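Local coordinates for protein Ceg4 (PDB 6AOK) that dephosphorylates phosphotyrosine as a HAD-like phosphatase effector of Legionella pneumophila, attenuating the activation of eukaryotic MAPK pathways, at residues 52-57 and 112-118; 68-74 and 124-128. All blocks are in the same frame, centred on the assembly; numbering follows the deposited sequence.

Interaction 1: residues 52-57 and 112-118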
loop_
_atom_site.group_PDB
_atom_site.type_symbol
_atom_site.label_atom_id
_atom_site.label_comp_id
_atom_site.label_asym_id
_atom_site.label_seq_id
_atom_site.Cartn_x
_atom_site.Cartn_y
_atom_site.Cartn_z
ATOM N N TYR A 52 5.273 -18.359 -3.486
ATOM C CA TYR A 52 4.767 -17.089 -4.027
ATOM C C TYR A 52 5.697 -15.946 -3.712
ATOM O O TYR A 52 5.720 -14.938 -4.432
ATOM C CB TYR A 52 3.357 -16.750 -3.510
ATOM C CG TYR A 52 3.369 -16.125 -2.130
ATOM C CD1 TYR A 52 3.338 -16.931 -0.997
ATOM C CD2 TYR A 52 3.481 -14.749 -1.969
ATOM C CE1 TYR A 52 3.401 -16.386 0.286
ATOM C CE2 TYR A 52 3.559 -14.188 -0.686
ATOM C CZ TYR A 52 3.502 -15.012 0.426
ATOM O OH TYR A 52 3.564 -14.433 1.707
ATOM N N LYS A 53 6.501 -16.096 -2.682
ATOM C CA LYS A 53 7.200 -14.946 -2.126
ATOM C C LYS A 53 8.585 -14.819 -2.723
ATOM O O LYS A 53 9.051 -13.709 -2.955
ATOM C CB LYS A 53 7.254 -15.079 -0.595
ATOM C CG LYS A 53 8.051 -13.988 0.182
ATOM C CD LYS A 53 7.139 -12.889 0.671
ATOM C CE LYS A 53 7.972 -11.840 1.482
ATOM N NZ LYS A 53 6.998 -10.991 2.074
ATOM N N ASN A 54 9.235 -15.936 -3.010
ATOM C CA ASN A 54 10.652 -15.920 -3.350
ATOM C C ASN A 54 10.954 -16.361 -4.768
ATOM O O ASN A 54 12.062 -16.116 -5.234
ATOM C CB ASN A 54 11.442 -16.814 -2.392
ATOM C CG ASN A 54 11.313 -16.341 -0.958
ATOM O OD1 ASN A 54 11.574 -15.162 -0.663
ATOM N ND2 ASN A 54 10.855 -17.234 -0.071
ATOM N N THR A 55 10.017 -16.971 -5.464
ATOM C CA THR A 55 10.268 -17.316 -6.858
ATOM C C THR A 55 10.437 -16.030 -7.680
ATOM O O THR A 55 9.612 -15.114 -7.554
ATOM C CB THR A 55 9.102 -18.144 -7.408
ATOM O OG1 THR A 55 8.927 -19.331 -6.611
ATOM C CG2 THR A 55 9.385 -18.561 -8.890
ATOM N N PRO A 56 11.462 -15.923 -8.537
ATOM C CA PRO A 56 11.645 -14.670 -9.287
ATOM C C PRO A 56 10.424 -14.360 -10.143
ATOM O O PRO A 56 9.768 -15.248 -10.705
ATOM C CB PRO A 56 12.903 -14.938 -10.129
ATOM C CG PRO A 56 13.724 -15.933 -9.280
ATOM C CD PRO A 56 12.613 -16.840 -8.713
HETATM N N MSE A 57 10.068 -13.093 -10.177
HETATM C CA MSE A 57 8.883 -12.673 -10.915
HETATM C C MSE A 57 9.253 -12.364 -12.347
HETATM O O MSE A 57 10.405 -12.033 -12.644
HETATM C CB MSE A 57 8.242 -11.437 -10.251
HETATM C CG MSE A 57 6.881 -11.092 -10.798
HETATM SE SE MSE A 57 5.733 -10.155 -9.499
HETATM C CE MSE A 57 5.213 -11.587 -8.326
ATOM N N THR A 112 3.684 -5.610 4.398
ATOM C CA THR A 112 2.963 -6.634 3.676
ATOM C C THR A 112 3.660 -7.987 3.819
ATOM O O THR A 112 4.866 -8.058 4.051
ATOM C CB THR A 112 2.889 -6.196 2.191
ATOM O OG1 THR A 112 2.049 -7.080 1.509
ATOM C CG2 THR A 112 4.278 -6.201 1.520
ATOM N N LYS A 113 2.924 -9.050 3.630
ATOM C CA LYS A 113 3.552 -10.353 3.413
ATOM C C LYS A 113 3.559 -10.717 1.931
ATOM O O LYS A 113 3.951 -11.852 1.570
ATOM C CB LYS A 113 2.849 -11.455 4.212
ATOM C CG LYS A 113 2.923 -11.258 5.732
ATOM C CD LYS A 113 1.874 -12.099 6.488
ATOM C CE LYS A 113 1.712 -11.387 7.853
ATOM N NZ LYS A 113 0.742 -12.020 8.739
ATOM N N ASN A 114 3.084 -9.801 1.081
ATOM C CA ASN A 114 3.250 -9.903 -0.372
ATOM C C ASN A 114 4.643 -9.395 -0.745
ATOM O O ASN A 114 5.553 -9.346 0.105
ATOM C CB ASN A 114 2.152 -9.119 -1.099
ATOM C CG ASN A 114 1.809 -9.682 -2.475
ATOM O OD1 ASN A 114 2.707 -9.946 -3.291
ATOM N ND2 ASN A 114 0.489 -9.843 -2.762
ATOM N N ARG A 115 4.856 -9.011 -1.998
ATOM C CA ARG A 115 6.221 -8.695 -2.388
ATOM C C ARG A 115 6.196 -7.425 -3.206
ATOM O O ARG A 115 5.226 -7.142 -3.909
ATOM C CB ARG A 115 6.867 -9.835 -3.190
ATOM C CG ARG A 115 6.020 -10.274 -4.375
ATOM C CD ARG A 115 6.496 -11.619 -4.828
ATOM N NE ARG A 115 7.815 -11.547 -5.449
ATOM C CZ ARG A 115 8.435 -12.587 -5.995
ATOM N NH1 ARG A 115 7.864 -13.808 -5.979
ATOM N NH2 ARG A 115 9.644 -12.409 -6.558
ATOM N N ALA A 116 7.270 -6.638 -3.075
ATOM C CA ALA A 116 7.380 -5.362 -3.788
ATOM C C ALA A 116 7.163 -5.509 -5.293
ATOM O O ALA A 116 6.550 -4.629 -5.918
ATOM C CB ALA A 116 8.761 -4.745 -3.513
ATOM N N GLU A 117 7.659 -6.580 -5.919
ATOM C CA GLU A 117 7.520 -6.609 -7.387
ATOM C C GLU A 117 6.049 -6.647 -7.773
ATOM O O GLU A 117 5.631 -6.018 -8.763
ATOM C CB GLU A 117 8.256 -7.789 -8.037
ATOM C CG GLU A 117 9.696 -7.852 -7.712
ATOM C CD GLU A 117 9.972 -8.850 -6.566
ATOM O OE1 GLU A 117 9.348 -8.781 -5.464
ATOM O OE2 GLU A 117 10.824 -9.708 -6.785
ATOM N N TYR A 118 5.248 -7.333 -6.972
ATOM C CA TYR A 118 3.839 -7.493 -7.302
ATOM C C TYR A 118 3.087 -6.198 -7.062
ATOM O O TYR A 118 2.271 -5.763 -7.892
ATOM C CB TYR A 118 3.233 -8.596 -6.432
ATOM C CG TYR A 118 1.760 -8.727 -6.725
ATOM C CD1 TYR A 118 0.795 -8.341 -5.794
ATOM C CD2 TYR A 118 1.342 -9.230 -7.965
ATOM C CE1 TYR A 118 -0.606 -8.471 -6.105
ATOM C CE2 TYR A 118 -0.019 -9.365 -8.271
ATOM C CZ TYR A 118 -0.977 -8.980 -7.341
ATOM O OH TYR A 118 -2.318 -9.168 -7.592
HETATM O O HOH W 1 11.805 -11.089 -8.926
#
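Beside the magnesium site of the HAD-like phosphatase domain, where strand 106-111 gives way to helix 116-125, Arg-115 reaches into the 52-57 loop and binds its carbonyls. The chain bends at chi3 (-70°), which sets the guanidinium into the curl of the loop. Arg-115 NH1 donates to Thr-55 O at 2.7 Å and to Tyr-52 O at 2.9 Å, while Arg-115 NH2 shares Thr-55 O, so one carbonyl oxygen takes two N-H groups end-on. The NE/NH2 edge of the guanidinium is held by Glu-117: Arg-115 NE meets Glu-117 OE1 nearly straight (178°) and Arg-115 NH2 lies 3.0 Å from Glu-117 OE2 in a salt bridge, both from above the carboxylate plane. Met-57 CE lies over one face of the guanidinium, 3.9 Å from Arg-115 NE, and Lys-53 O lies over the opposite face. A water joins Met-57 N to Glu-117 OE2.

The 112-115 turn before the helix carries Asn-114, whose ND2 donates to the magnesium ligand Asp-20 in a sequence that fits the DxDx(T/V) motif of HAD phosphatases; Thr-112 OG1 accepts from Asn-114 N in an ST turn. Two loop side chains bind the turn's carbonyls. Tyr-52 OH donates to Lys-113 O at 2.6 Å, the oxygen lying in the ring plane. Lys-53, bent at chi2, puts NZ 2.9 Å from Asn-114 O, with a weak bond to Lys-113 O; the same ammonium also bonds Glu-140 O.

Interaction 2: residues 68-74 and 124-128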
loop_
_atom_site.group_PDB
_atom_site.type_symbol
_atom_site.label_atom_id
_atom_site.label_comp_id
_atom_site.label_asym_id
_atom_site.label_seq_id
_atom_site.Cartn_x
_atom_site.Cartn_y
_atom_site.Cartn_z
ATOM N N GLU A 68 -2.924 -6.595 -18.478
ATOM C CA GLU A 68 -3.770 -6.130 -19.578
ATOM C C GLU A 68 -4.515 -7.291 -20.254
ATOM O O GLU A 68 -5.623 -7.104 -20.766
ATOM C CB GLU A 68 -2.928 -5.351 -20.609
ATOM C CG GLU A 68 -2.415 -4.013 -20.085
ATOM C CD GLU A 68 -1.557 -3.258 -21.094
ATOM O OE1 GLU A 68 -1.289 -3.824 -22.173
ATOM O OE2 GLU A 68 -1.147 -2.109 -20.802
ATOM N N ALA A 69 -3.911 -8.462 -20.340
ATOM C CA ALA A 69 -4.617 -9.611 -20.926
ATOM C C ALA A 69 -5.826 -10.002 -20.079
ATOM O O ALA A 69 -6.889 -10.370 -20.606
ATOM C CB ALA A 69 -3.686 -10.819 -21.050
ATOM N N LYS A 70 -5.691 -9.879 -18.767
ATOM C CA LYS A 70 -6.752 -10.261 -17.849
ATOM C C LYS A 70 -7.843 -9.201 -17.784
ATOM O O LYS A 70 -9.031 -9.536 -17.864
ATOM C CB LYS A 70 -6.167 -10.526 -16.460
ATOM C CG LYS A 70 -7.235 -11.035 -15.497
ATOM C CD LYS A 70 -6.624 -11.498 -14.234
ATOM C CE LYS A 70 -7.679 -11.948 -13.188
ATOM N NZ LYS A 70 -8.595 -13.033 -13.658
ATOM N N TYR A 71 -7.472 -7.929 -17.671
ATOM C CA TYR A 71 -8.411 -6.857 -17.355
ATOM C C TYR A 71 -8.617 -5.868 -18.487
ATOM O O TYR A 71 -9.457 -4.968 -18.354
ATOM C CB TYR A 71 -7.946 -6.082 -16.111
ATOM C CG TYR A 71 -7.873 -6.890 -14.833
ATOM C CD1 TYR A 71 -6.654 -7.169 -14.223
ATOM C CD2 TYR A 71 -9.030 -7.350 -14.218
ATOM C CE1 TYR A 71 -6.594 -7.877 -13.098
ATOM C CE2 TYR A 71 -8.970 -8.082 -13.060
ATOM C CZ TYR A 71 -7.750 -8.339 -12.500
ATOM O OH TYR A 71 -7.652 -9.068 -11.334
ATOM N N GLY A 72 -7.884 -6.003 -19.606
ATOM C CA GLY A 72 -7.897 -4.977 -20.604
ATOM C C GLY A 72 -7.080 -3.798 -20.133
ATOM O O GLY A 72 -6.471 -3.820 -19.048
ATOM N N LYS A 73 -7.081 -2.747 -20.959
ATOM C CA LYS A 73 -6.309 -1.547 -20.669
ATOM C C LYS A 73 -6.953 -0.784 -19.538
ATOM O O LYS A 73 -8.173 -0.674 -19.467
ATOM C CB LYS A 73 -6.214 -0.637 -21.897
ATOM C CG LYS A 73 -4.942 -0.783 -22.731
ATOM C CD LYS A 73 -4.979 -2.058 -23.534
ATOM C CE LYS A 73 -3.595 -2.670 -23.727
ATOM N NZ LYS A 73 -3.588 -3.934 -24.580
ATOM N N TYR A 74 -6.130 -0.248 -18.645
ATOM C CA TYR A 74 -6.677 0.565 -17.563
ATOM C C TYR A 74 -6.874 2.000 -18.014
ATOM O O TYR A 74 -6.316 2.944 -17.467
ATOM C CB TYR A 74 -5.783 0.513 -16.346
ATOM C CG TYR A 74 -6.486 0.960 -15.100
ATOM C CD1 TYR A 74 -7.351 0.106 -14.428
ATOM C CD2 TYR A 74 -6.260 2.219 -14.564
ATOM C CE1 TYR A 74 -7.990 0.502 -13.303
ATOM C CE2 TYR A 74 -6.879 2.607 -13.418
ATOM C CZ TYR A 74 -7.741 1.751 -12.790
ATOM O OH TYR A 74 -8.380 2.141 -11.628
ATOM N N LYS A 124 1.530 0.144 -11.203
ATOM C CA LYS A 124 1.874 0.478 -12.597
ATOM C C LYS A 124 0.712 0.204 -13.521
ATOM O O LYS A 124 0.406 1.010 -14.410
ATOM C CB LYS A 124 3.094 -0.341 -13.038
ATOM C CG LYS A 124 3.610 -0.168 -14.499
ATOM C CD LYS A 124 3.966 1.264 -14.777
ATOM C CE LYS A 124 4.901 1.866 -13.720
ATOM N NZ LYS A 124 5.012 3.362 -13.919
ATOM N N TYR A 125 0.078 -0.956 -13.366
ATOM C CA TYR A 125 -1.057 -1.267 -14.223
ATOM C C TYR A 125 -2.131 -0.206 -14.059
ATOM O O TYR A 125 -2.838 0.162 -15.034
ATOM C CB TYR A 125 -1.611 -2.650 -13.873
ATOM C CG TYR A 125 -2.923 -2.890 -14.584
ATOM C CD1 TYR A 125 -2.963 -2.979 -15.982
ATOM C CD2 TYR A 125 -4.097 -3.000 -13.881
ATOM C CE1 TYR A 125 -4.164 -3.155 -16.654
ATOM C CE2 TYR A 125 -5.299 -3.183 -14.539
ATOM C CZ TYR A 125 -5.329 -3.241 -15.918
ATOM O OH TYR A 125 -6.542 -3.391 -16.600
ATOM N N GLN A 126 -2.291 0.297 -12.822
ATOM C CA GLN A 126 -3.392 1.215 -12.548
ATOM C C GLN A 126 -3.009 2.680 -12.722
ATOM O O GLN A 126 -3.735 3.564 -12.259
ATOM C CB GLN A 126 -4.004 0.925 -11.166
ATOM C CG GLN A 126 -4.682 -0.506 -11.151
ATOM C CD GLN A 126 -5.557 -0.710 -9.952
ATOM O OE1 GLN A 126 -5.171 -1.381 -8.986
ATOM N NE2 GLN A 126 -6.743 -0.122 -9.982
ATOM N N GLY A 127 -1.970 2.956 -13.469
ATOM C CA GLY A 127 -1.781 4.287 -14.004
ATOM C C GLY A 127 -0.793 5.106 -13.229
ATOM O O GLY A 127 -0.714 6.309 -13.452
ATOM N N PHE A 128 -0.087 4.505 -12.284
ATOM C CA PHE A 128 0.903 5.244 -11.522
ATOM C C PHE A 128 2.236 5.354 -12.253
ATOM O O PHE A 128 2.700 4.405 -12.874
ATOM C CB PHE A 128 1.067 4.574 -10.155
ATOM C CG PHE A 128 -0.072 4.878 -9.246
ATOM C CD1 PHE A 128 -1.239 4.151 -9.330
ATOM C CD2 PHE A 128 -0.022 5.966 -8.385
ATOM C CE1 PHE A 128 -2.319 4.423 -8.480
ATOM C CE2 PHE A 128 -1.096 6.269 -7.546
ATOM C CZ PHE A 128 -2.236 5.495 -7.581
#
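Tyr-125, on the last turn of helix 116-125, crosses to the end of helix 60-71 and meets Tyr-74 and Gly-72. Its CG stands anti to the backbone N (chi1 170°), which carries the ring from CB over to the other segment. At the ring's edge Tyr-125 CE1 lies 3.9 Å from Glu-68 CG. One face is covered by Tyr-74 CB, which makes a CH-pi contact with the centroid of the Tyr-125 ring at 4.1 Å. The two rings form an offset edge-to-face pair, planes at 61°: the CD1 edge of Tyr-74 comes down over the face of Tyr-125, with Tyr-74 CD1 3.9 Å from Tyr-125 CE2. At the tip, Tyr-125 OH donates to Gly-72 O, which lies in the ring plane; the 2.5 Å separation is very short, and its exact value is doubtful. Tyr-71 CB packs against the same hydroxyl.

Both helices end here: Gly-72 leaves helix 60-71 with positive phi, and Gly-127 is the C-prime residue of a Schellman motif closing helix 116-125. Gln-126 CA lies over one face of the Tyr-74 ring, 4.0 Å from its centroid. Gln-126 NE2 gives Tyr-74 OH a weak bond, and its OE1 takes Met-89 N. Tyr-125 and Tyr-74 contribute most of the buried surface, which suggests that ring packing dominates, with the Tyr-125 hydroxyl paired to a backbone carbonyl at the helix end.

Overall arrangement
Interactions 1 and 2 use the two ends of helix 116-125: residues 112-118 lead into its N-terminus and 124-128 close its C-terminus. Their centres lie 19 Å apart and their nearest atoms about 7 Å, without touching. Along the chain they alternate, 52-57, 68-74, 112-118, 124-128, so the region that holds the 52-57 loop and helix 60-71 meets the helix at both ends. That region is inserted between strands 13-17 and 106-111, neighbours in the parallel sheet, and is consistent with the cap insertion of HAD phosphatases. Interaction 1 borders the magnesium site of Asp-18, Asp-20 and Asp-167, whereas interaction 2 is structural packing farther away.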